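Local coordinates for Rab5 protein, putative (Plasmodium falciparum, PDB 3CLV) that belongs, as a putative Rab5, to the Ras family of P-loop nucleotide-binding proteins and holds guanosine-5'-diphosphate in its pocket, at residues N128-T131 and L132-A135; E104-A107 and S108-P111; F195-L198 and A199-I202. All coordinates share one frame; numbering follows the deposited sequence.

Interaction 1: N128-T131 and L132-A135; sequences NSNT and LDRA
Asp-133 and Asn-130 face one shared water rather than each other. Their side chains lie one turn apart on the outer face of the helix, with the amide and carboxylate planes turned 47° against each other and Asn-130 OD1 4.1 Å from Asp-133 OD2. Both atoms are acceptors, and a water donates to each: it gives one hydrogen to Asp-133 OD2 at 2.7 Å and the other to Asn-130 OD1 at 2.9 Å. The same water accepts from Ser-129 OG at 2.6 Å, so three polar residues at the start of the helix are tied together on the solvent side.

Beneath them the backbone bonds of the helix begin. Asp-133 N donates to Ser-129 O at 3.1 Å, and Arg-134 N and Ala-135 N make the next two i to i+4 bonds, to Asn-130 O and Thr-131 O.

The inner face is different. Thr-131 holds OG1 between its own backbone N and carbonyl carbon (chi1 72°), and this turns the hydroxyl back to Asn-128 O, 2.7 Å away and in the carbonyl plane. Asn-128 O also receives Thr-131 N, so two donors grip it. The hydroxyl has a further partner in Asp-125 N, which ties the helix start to the end of strand 119-125. Leu-132, with CG anti to its nitrogen (chi1 178°), packs on Phe-124 and Val-169, while the small Ala-135 fits against Val-122.

Asn-128 is the N-cap, its OD1 taking a weak bond from Asn-130 N at 3.3 Å. The whole is a capped helix start within the beta-alpha-beta unit of strand 119-125, helix 129-145 and strand 149-155, part of the Ras-type P-loop fold.

Interaction 2: E104-A107 and S108-P111; sequences ERYA and SIVP
With CG1 of Ile-109 beside its backbone N (chi1 -67°) and the chain beyond it extended (chi2 173°), CD1 comes alongside Tyr-106 CB at 3.9 Å. The tyrosine's own chi1 of -53° swings its ring away from this turn and back over Arg-105, so that the aliphatic Arg-105 CB lies against one ring face, offset toward the rim, and Tyr-106 OH sits over the centre of the guanidinium.

Tyr-106 O is the polar hub of the turn. Val-110 N donates to it at 2.9 Å, nearly straight on, while Ile-109 N, at 3.0 Å, comes in from above the carbonyl plane. Val-110 points its branched side chain inward, bringing CG2 within 4.2 Å of Glu-104 CA. Pro-111, with no N-H to give, instead rests CD 3.1 Å from Ala-107 O, and its ring suits the first turn of helix 110-114.

Glu-104 keeps its carboxylate elsewhere, on Thr-100 OG1 and Gly-102 N. The contact therefore combines a carbonyl that accepts two backbone N-H groups, which should hold the turn in shape, with the apolar Ile-109 buried against its counterpart in the second subunit.

Interaction 3: F195-L198 and A199-I202; sequences FYML and AEEI
Four consecutive i to i+4 bonds run through regular helix here, from Ala-199 N to Phe-195 O at 2.8 Å through to Ile-202 N to Leu-198 O, also at 2.8 Å.

On the outer face Glu-200 runs back along the preceding turn. Its CG stands beside the backbone N (chi1 -68°), and the extended chain carries the carboxylate over that turn, with CG 3.1 Å from Tyr-196 O and OE1 3.6 Å from Met-197 CA. A water donates to Met-197 O at 2.7 Å and, weakly, to Glu-200 OE1, giving that carbonyl a second donor beside Glu-201 N. A charged glutamate suits this exposed place.

The opposite character belongs to the inner face. Ala-199 sets its CB 3.2 Å from Phe-195 O, and a methyl suffices where the helix comes near Ile-93 and Leu-51. Leu-198 spreads over Cys-119, Ile-121, Phe-95 and Ile-151, Ile-202 continues the row on Ile-149, and Phe-195 meets Phe-95 edge-to-face. Such a division into polar and apolar sides marks an amphipathic helix, here the C-terminal one packed on the central sheet of the Ras-type alpha/beta fold.

In the fold
All three are local contacts, but their surroundings differ. Interactions 1 and 3 each lie within a helix that has one polar side and one side against the sheet, and both pack on strand 119-125; they sit on opposite sides of the chain's centre, about 24 Å apart between centres. Interaction 3 has the more buried residues, its apolar face packing on the sheet, whereas interaction 1 adds capping and hydroxyl bonds at a helix start. Interactions 1 and 2 both lie toward the nucleotide, interaction 2 nearer. Interaction 2 is a turn leading into helix 110-114, approaches interaction 1 to about 5 Å between nearest atoms without touching, and alone of the three meets the second subunit.

Interaction 1: N128-T131 and L132-A135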
loop_
_atom_site.group_PDB
_atom_site.type_symbol
_atom_site.label_atom_id
_atom_site.label_comp_id
_atom_site.label_asym_id
_atom_site.label_seq_id
_atom_site.Cartn_x
_atom_site.Cartn_y
_atom_site.Cartn_z
ATOM N N ASN A 128 26.193 14.096 -6.270
ATOM C CA ASN A 128 26.350 12.844 -6.966
ATOM C C ASN A 128 25.377 12.773 -8.155
ATOM O O ASN A 128 24.188 12.471 -7.981
ATOM C CB ASN A 128 26.135 11.678 -5.989
ATOM C CG ASN A 128 26.471 10.340 -6.598
ATOM O OD1 ASN A 128 26.673 10.225 -7.805
ATOM N ND2 ASN A 128 26.521 9.307 -5.766
ATOM N N SER A 129 25.891 13.041 -9.359
ATOM C CA SER A 129 25.033 13.151 -10.545
ATOM C C SER A 129 24.350 11.840 -10.921
ATOM O O SER A 129 23.232 11.857 -11.432
ATOM C CB SER A 129 25.779 13.777 -11.752
ATOM O OG SER A 129 26.777 12.905 -12.261
ATOM N N ASN A 130 25.006 10.711 -10.647
ATOM C CA ASN A 130 24.418 9.394 -10.867
ATOM C C ASN A 130 23.033 9.252 -10.211
ATOM O O ASN A 130 22.140 8.599 -10.756
ATOM C CB ASN A 130 25.347 8.288 -10.352
ATOM C CG ASN A 130 26.581 8.075 -11.237
ATOM O OD1 ASN A 130 26.633 8.519 -12.392
ATOM N ND2 ASN A 130 27.585 7.377 -10.690
ATOM N N THR A 131 22.867 9.870 -9.047
ATOM C CA THR A 131 21.607 9.786 -8.310
ATOM C C THR A 131 20.520 10.624 -8.999
ATOM O O THR A 131 19.344 10.279 -8.922
ATOM C CB THR A 131 21.761 10.171 -6.825
ATOM O OG1 THR A 131 21.971 11.583 -6.690
ATOM C CG2 THR A 131 22.926 9.409 -6.175
ATOM N N LEU A 132 20.920 11.704 -9.670
ATOM C CA LEU A 132 20.000 12.458 -10.539
ATOM C C LEU A 132 19.509 11.610 -11.723
ATOM O O LEU A 132 18.308 11.566 -12.018
ATOM C CB LEU A 132 20.632 13.772 -11.046
ATOM C CG LEU A 132 19.734 14.590 -12.010
ATOM C CD1 LEU A 132 18.374 14.926 -11.407
ATOM C CD2 LEU A 132 20.421 15.866 -12.490
ATOM N N ASP A 133 20.440 10.944 -12.400
ATOM C CA ASP A 133 20.102 10.078 -13.528
ATOM C C ASP A 133 19.075 9.004 -13.135
ATOM O O ASP A 133 18.131 8.732 -13.881
ATOM C CB ASP A 133 21.366 9.406 -14.084
ATOM C CG ASP A 133 22.400 10.405 -14.608
ATOM O OD1 ASP A 133 22.035 11.535 -15.030
ATOM O OD2 ASP A 133 23.598 10.033 -14.608
ATOM N N ARG A 134 19.263 8.386 -11.971
ATOM C CA ARG A 134 18.285 7.415 -11.460
ATOM C C ARG A 134 16.927 8.042 -11.126
ATOM O O ARG A 134 15.880 7.457 -11.405
ATOM C CB ARG A 134 18.846 6.668 -10.240
ATOM C CG ARG A 134 19.789 5.505 -10.607
ATOM C CD ARG A 134 19.043 4.155 -10.624
ATOM N NE ARG A 134 17.688 4.266 -11.171
ATOM C CZ ARG A 134 16.796 3.277 -11.233
ATOM N NH1 ARG A 134 17.097 2.062 -10.788
ATOM N NH2 ARG A 134 15.589 3.510 -11.743
ATOM N N ALA A 135 16.946 9.217 -10.509
ATOM C CA ALA A 135 15.719 9.942 -10.203
ATOM C C ALA A 135 14.895 10.209 -11.465
ATOM O O ALA A 135 13.678 10.063 -11.438
ATOM C CB ALA A 135 16.022 11.248 -9.477
HETATM O O HOH W 1 26.060 10.958 -13.868
#

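Interaction 2: E104-A107 and S108-P111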
loop_
_atom_site.group_PDB
_atom_site.type_symbol
_atom_site.label_atom_id
_atom_site.label_comp_id
_atom_site.label_asym_id
_atom_site.label_seq_id
_atom_site.Cartn_x
_atom_site.Cartn_y
_atom_site.Cartn_z
ATOM N N GLU A 104 13.967 -0.049 -3.537
ATOM C CA GLU A 104 13.902 0.521 -4.887
ATOM C C GLU A 104 14.782 -0.269 -5.879
ATOM O O GLU A 104 14.603 -0.163 -7.090
ATOM C CB GLU A 104 14.307 2.009 -4.865
ATOM C CG GLU A 104 15.812 2.269 -4.565
ATOM C CD GLU A 104 16.170 2.276 -3.077
ATOM O OE1 GLU A 104 15.244 2.285 -2.231
ATOM O OE2 GLU A 104 17.389 2.307 -2.760
ATOM N N ARG A 105 15.721 -1.056 -5.350
ATOM C CA ARG A 105 16.548 -1.969 -6.163
ATOM C C ARG A 105 15.751 -3.133 -6.779
ATOM O O ARG A 105 16.153 -3.706 -7.810
ATOM C CB ARG A 105 17.696 -2.526 -5.311
ATOM C CG ARG A 105 18.696 -1.462 -4.885
ATOM C CD ARG A 105 19.691 -2.003 -3.882
ATOM N NE ARG A 105 19.083 -2.256 -2.574
ATOM C CZ ARG A 105 19.714 -2.824 -1.550
ATOM N NH1 ARG A 105 20.983 -3.206 -1.680
ATOM N NH2 ARG A 105 19.079 -3.016 -0.397
ATOM N N TYR A 106 14.620 -3.473 -6.167
ATOM C CA TYR A 106 13.902 -4.683 -6.534
ATOM C C TYR A 106 12.613 -4.403 -7.307
ATOM O O TYR A 106 11.639 -3.882 -6.754
ATOM C CB TYR A 106 13.674 -5.535 -5.287
ATOM C CG TYR A 106 14.967 -5.801 -4.546
ATOM C CD1 TYR A 106 15.868 -6.758 -5.009
ATOM C CD2 TYR A 106 15.307 -5.077 -3.403
ATOM C CE1 TYR A 106 17.066 -6.999 -4.344
ATOM C CE2 TYR A 106 16.500 -5.308 -2.734
ATOM C CZ TYR A 106 17.375 -6.272 -3.210
ATOM O OH TYR A 106 18.566 -6.515 -2.553
ATOM N N ALA A 107 12.624 -4.761 -8.595
ATOM C CA ALA A 107 11.543 -4.398 -9.523
ATOM C C ALA A 107 10.213 -5.030 -9.159
ATOM O O ALA A 107 9.156 -4.493 -9.485
ATOM C CB ALA A 107 11.920 -4.750 -10.973
ATOM N N SER A 108 10.271 -6.177 -8.489
ATOM C CA SER A 108 9.067 -6.875 -8.068
ATOM C C SER A 108 8.544 -6.410 -6.690
ATOM O O SER A 108 7.454 -6.801 -6.271
ATOM C CB SER A 108 9.326 -8.378 -8.068
ATOM O OG SER A 108 9.893 -8.777 -6.837
ATOM N N ILE A 109 9.335 -5.605 -5.982
ATOM C CA ILE A 109 8.936 -5.103 -4.656
ATOM C C ILE A 109 8.480 -3.648 -4.744
ATOM O O ILE A 109 7.487 -3.265 -4.138
ATOM C CB ILE A 109 10.070 -5.285 -3.595
ATOM C CG1 ILE A 109 10.311 -6.773 -3.329
ATOM C CG2 ILE A 109 9.737 -4.582 -2.272
ATOM C CD1 ILE A 109 11.516 -7.047 -2.435
ATOM N N VAL A 110 9.194 -2.840 -5.517
ATOM C CA VAL A 110 8.890 -1.403 -5.591
ATOM C C VAL A 110 7.429 -1.019 -5.966
ATOM O O VAL A 110 6.922 -0.027 -5.470
ATOM C CB VAL A 110 9.979 -0.599 -6.391
ATOM C CG1 VAL A 110 9.872 -0.806 -7.885
ATOM C CG2 VAL A 110 9.922 0.873 -6.030
ATOM N N PRO A 111 6.751 -1.802 -6.839
ATOM C CA PRO A 111 5.336 -1.495 -7.122
ATOM C C PRO A 111 4.417 -1.459 -5.878
ATOM O O PRO A 111 3.390 -0.769 -5.895
ATOM C CB PRO A 111 4.921 -2.623 -8.081
ATOM C CG PRO A 111 6.201 -2.968 -8.785
ATOM C CD PRO A 111 7.209 -2.944 -7.650
#

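Interaction 3: F195-L198 and A199-I202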
loop_
_atom_site.group_PDB
_atom_site.type_symbol
_atom_site.label_atom_id
_atom_site.label_comp_id
_atom_site.label_asym_id
_atom_site.label_seq_id
_atom_site.Cartn_x
_atom_site.Cartn_y
_atom_site.Cartn_z
ATOM N N PHE A 195 6.671 18.977 2.299
ATOM C CA PHE A 195 5.338 18.525 2.592
ATOM C C PHE A 195 4.341 19.671 2.545
ATOM O O PHE A 195 3.173 19.443 2.257
ATOM C CB PHE A 195 5.346 17.781 3.928
ATOM C CG PHE A 195 6.132 16.501 3.859
ATOM C CD1 PHE A 195 5.523 15.325 3.429
ATOM C CD2 PHE A 195 7.500 16.492 4.145
ATOM C CE1 PHE A 195 6.242 14.153 3.337
ATOM C CE2 PHE A 195 8.241 15.334 4.048
ATOM C CZ PHE A 195 7.615 14.151 3.638
ATOM N N TYR A 196 4.819 20.901 2.755
ATOM C CA TYR A 196 3.955 22.086 2.596
ATOM C C TYR A 196 3.502 22.186 1.147
ATOM O O TYR A 196 2.308 22.381 0.877
ATOM C CB TYR A 196 4.669 23.390 2.995
ATOM C CG TYR A 196 5.000 23.521 4.479
ATOM C CD1 TYR A 196 4.439 22.669 5.426
ATOM C CD2 TYR A 196 5.856 24.525 4.930
ATOM C CE1 TYR A 196 4.751 22.789 6.784
ATOM C CE2 TYR A 196 6.173 24.652 6.277
ATOM C CZ TYR A 196 5.618 23.781 7.193
ATOM O OH TYR A 196 5.921 23.919 8.533
ATOM N N MET A 197 4.464 22.045 0.234
ATOM C CA MET A 197 4.234 22.102 -1.207
ATOM C C MET A 197 3.291 20.992 -1.672
ATOM O O MET A 197 2.340 21.247 -2.438
ATOM C CB MET A 197 5.567 22.036 -1.963
ATOM C CG MET A 197 6.448 23.316 -1.834
ATOM S SD MET A 197 7.978 23.215 -2.803
ATOM C CE MET A 197 7.367 23.451 -4.453
ATOM N N LEU A 198 3.551 19.765 -1.203
ATOM C CA LEU A 198 2.677 18.625 -1.488
ATOM C C LEU A 198 1.263 18.839 -0.978
ATOM O O LEU A 198 0.301 18.587 -1.700
ATOM C CB LEU A 198 3.237 17.333 -0.882
ATOM C CG LEU A 198 4.462 16.723 -1.575
ATOM C CD1 LEU A 198 4.949 15.479 -0.809
ATOM C CD2 LEU A 198 4.123 16.376 -3.033
ATOM N N ALA A 199 1.139 19.267 0.276
ATOM C CA ALA A 199 -0.163 19.514 0.878
ATOM C C ALA A 199 -0.948 20.603 0.118
ATOM O O ALA A 199 -2.157 20.441 -0.139
ATOM C CB ALA A 199 -0.019 19.850 2.372
ATOM N N GLU A 200 -0.269 21.693 -0.248
ATOM C CA GLU A 200 -0.892 22.746 -1.092
ATOM C C GLU A 200 -1.446 22.150 -2.399
ATOM O O GLU A 200 -2.566 22.434 -2.811
ATOM C CB GLU A 200 0.115 23.866 -1.403
ATOM C CG GLU A 200 0.513 24.700 -0.180
ATOM C CD GLU A 200 1.765 25.554 -0.392
ATOM O OE1 GLU A 200 2.534 25.325 -1.353
ATOM O OE2 GLU A 200 1.991 26.464 0.432
ATOM N N GLU A 201 -0.640 21.307 -3.042
ATOM C CA GLU A 201 -1.040 20.638 -4.265
ATOM C C GLU A 201 -2.208 19.635 -4.062
ATOM O O GLU A 201 -3.115 19.578 -4.887
ATOM C CB GLU A 201 0.177 19.954 -4.887
ATOM C CG GLU A 201 0.012 19.634 -6.353
ATOM C CD GLU A 201 -0.102 20.871 -7.241
ATOM O OE1 GLU A 201 0.425 21.963 -6.899
ATOM O OE2 GLU A 201 -0.718 20.721 -8.306
ATOM N N ILE A 202 -2.191 18.854 -2.977
ATOM C CA ILE A 202 -3.317 17.955 -2.692
ATOM C C ILE A 202 -4.612 18.765 -2.529
ATOM O O ILE A 202 -5.645 18.405 -3.091
ATOM C CB ILE A 202 -3.092 17.068 -1.438
ATOM C CG1 ILE A 202 -1.973 16.051 -1.685
ATOM C CG2 ILE A 202 -4.378 16.329 -1.058
ATOM C CD1 ILE A 202 -1.430 15.408 -0.372
HETATM O O HOH W 2 2.689 23.280 -4.140
#